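Local coordinates for protein glycosyltransferase (Streptomyces halstedii, PDB 3WAD) that belongs to the GT-B glycosyltransferases, related to erythromycin biosynthesis protein CIII, and is built from two domains, each around a parallel beta sheet, at residues A388-Q391 against I392-E395. Residues are numbered along the deposited sequence; the frame is centred on the assembly and turned at random.
Sequences AAEQ and IQKE
Q391 and E395, one helical turn apart, are joined twice: by the backbone bond from E395 N to Q391 O (3.2 Å) and by a side-chain bond. Traced outward, Q391 CB lies beside I392 N merely through chain connectivity; the first real meeting is made by CG, anti to the backbone N, 3.4 Å from E395 OE2. A bend at chi2 (47°) then brings the amide over K394 and E395. There OE1 passes K394 CD at 3.8 Å, a loose contact with the lysine's aliphatic chain, while NE2 donates to E395 OE2 over 3.0 Å. The N-H...O angle of 158° and an acceptor just 12° out of the amide plane indicate a well-directed bond, received on the anti lone pair of OE2. The same OE2 forms a salt bridge with R356; two donors thus converge on it, which probably restrains the carboxylate. E390 and Q393 run side by side, and their OE2 and OE1, both acceptors, come within 3.2 Å without bonding; Q393 NE2 hydrogen-bonds to the backbone O of R331. The buried I392 side chain touches W212 and A358. Backbone bonds such as I392 N to A388 O (3.0 Å) are the i+4 to i hydrogen bonds of an alpha helix, accompanied by an i/i+4 Gln-Glu side-chain bond on helix 384-397 of the C-terminal GT-B domain.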
ATOM      1  N   ALA B 388      -2.158  13.941  29.433  1.00 32.84           N
ATOM      2  CA  ALA B 388      -2.834  12.669  29.401  1.00 32.26           C
ATOM      3  C   ALA B 388      -2.851  12.049  27.948  1.00 32.54           C
ATOM      4  O   ALA B 388      -2.625  10.839  27.771  1.00 31.91           O
ATOM      5  CB  ALA B 388      -4.231  12.857  29.907  1.00 32.54           C
ATOM      6  N   ALA B 389      -3.074  12.892  26.932  1.00 32.38           N
ATOM      7  CA  ALA B 389      -3.092  12.445  25.522  1.00 32.72           C
ATOM      8  C   ALA B 389      -1.698  11.938  25.125  1.00 32.97           C
ATOM      9  O   ALA B 389      -1.525  10.932  24.396  1.00 31.93           O
ATOM     10  CB  ALA B 389      -3.525  13.593  24.597  1.00 32.00           C
ATOM     11  N   GLU B 390      -0.689  12.663  25.583  1.00 32.70           N
ATOM     12  CA  GLU B 390       0.695  12.250  25.342  1.00 32.89           C
ATOM     13  C   GLU B 390       1.091  10.967  26.059  1.00 31.97           C
ATOM     14  O   GLU B 390       1.831  10.167  25.520  1.00 32.47           O
ATOM     15  CB  GLU B 390       1.629  13.382  25.676  1.00 33.13           C
ATOM     16  CG  GLU B 390       1.340  14.577  24.889  1.00 36.59           C
ATOM     17  CD  GLU B 390       2.587  15.079  24.239  1.00 48.28           C
ATOM     18  OE1 GLU B 390       3.238  16.013  24.790  1.00 50.30           O
ATOM     19  OE2 GLU B 390       2.927  14.500  23.181  1.00 54.96           O
ATOM     20  N   GLN B 391       0.559  10.755  27.246  1.00 32.58           N
ATOM     21  CA  GLN B 391       0.840   9.551  27.999  1.00 33.25           C
ATOM     22  C   GLN B 391       0.258   8.358  27.232  1.00 32.27           C
ATOM     23  O   GLN B 391       0.884   7.280  27.091  1.00 30.93           O
ATOM     24  CB  GLN B 391       0.192   9.629  29.416  1.00 33.24           C
ATOM     25  CG  GLN B 391       0.444   8.399  30.299  1.00 36.33           C
ATOM     26  CD  GLN B 391       1.935   7.997  30.278  1.00 37.80           C
ATOM     27  OE1 GLN B 391       2.821   8.868  30.252  1.00 41.73           O
ATOM     28  NE2 GLN B 391       2.216   6.690  30.305  1.00 36.76           N
ATOM     29  N   ILE B 392      -0.995   8.532  26.815  1.00 31.94           N
ATOM     30  CA  ILE B 392      -1.645   7.550  25.932  1.00 29.25           C
ATOM     31  C   ILE B 392      -0.791   7.220  24.684  1.00 29.66           C
ATOM     32  O   ILE B 392      -0.663   6.031  24.320  1.00 30.99           O
ATOM     33  CB  ILE B 392      -3.128   7.984  25.601  1.00 28.93           C
ATOM     34  CG1 ILE B 392      -3.861   8.055  26.953  1.00 26.13           C
ATOM     35  CG2 ILE B 392      -3.784   6.986  24.619  1.00 24.07           C
ATOM     36  CD1 ILE B 392      -5.320   8.313  26.941  1.00 23.75           C
ATOM     37  N   GLN B 393      -0.220   8.247  24.074  1.00 28.81           N
ATOM     38  CA  GLN B 393       0.584   8.126  22.860  1.00 30.20           C
ATOM     39  C   GLN B 393       1.846   7.314  23.126  1.00 30.84           C
ATOM     40  O   GLN B 393       2.187   6.428  22.351  1.00 29.82           O
ATOM     41  CB  GLN B 393       0.920   9.499  22.299  1.00 29.68           C
ATOM     42  CG  GLN B 393       1.820   9.536  21.025  1.00 33.70           C
ATOM     43  CD  GLN B 393       2.356  10.967  20.764  1.00 37.99           C
ATOM     44  OE1 GLN B 393       2.508  11.748  21.672  1.00 42.33           O
ATOM     45  NE2 GLN B 393       2.610  11.295  19.527  1.00 37.07           N
ATOM     46  N   LYS B 394       2.510   7.613  24.262  1.00 31.80           N
ATOM     47  CA  LYS B 394       3.677   6.846  24.727  1.00 31.69           C
ATOM     48  C   LYS B 394       3.398   5.333  24.872  1.00 30.62           C
ATOM     49  O   LYS B 394       4.171   4.543  24.333  1.00 33.15           O
ATOM     50  CB  LYS B 394       4.252   7.527  26.002  1.00 31.96           C
ATOM     51  CG  LYS B 394       5.252   6.706  26.773  1.00 35.31           C
ATOM     52  CD  LYS B 394       5.656   7.412  28.126  1.00 38.37           C
ATOM     53  CE  LYS B 394       6.699   6.550  28.882  1.00 42.61           C
ATOM     54  NZ  LYS B 394       7.949   7.315  29.294  1.00 44.27           N
ATOM     55  N   GLU B 395       2.315   4.933  25.522  1.00 28.56           N
ATOM     56  CA  GLU B 395       1.932   3.560  25.678  1.00 30.20           C
ATOM     57  C   GLU B 395       1.515   2.876  24.364  1.00 31.09           C
ATOM     58  O   GLU B 395       1.624   1.643  24.201  1.00 31.17           O
ATOM     59  CB  GLU B 395       0.740   3.459  26.647  1.00 31.13           C
ATOM     60  CG  GLU B 395       1.037   3.997  28.080  1.00 32.98           C
ATOM     61  CD  GLU B 395      -0.204   4.189  28.932  1.00 37.08           C
ATOM     62  OE1 GLU B 395      -1.169   3.429  28.797  1.00 35.66           O
ATOM     63  OE2 GLU B 395      -0.217   5.102  29.782  1.00 42.35           O
TER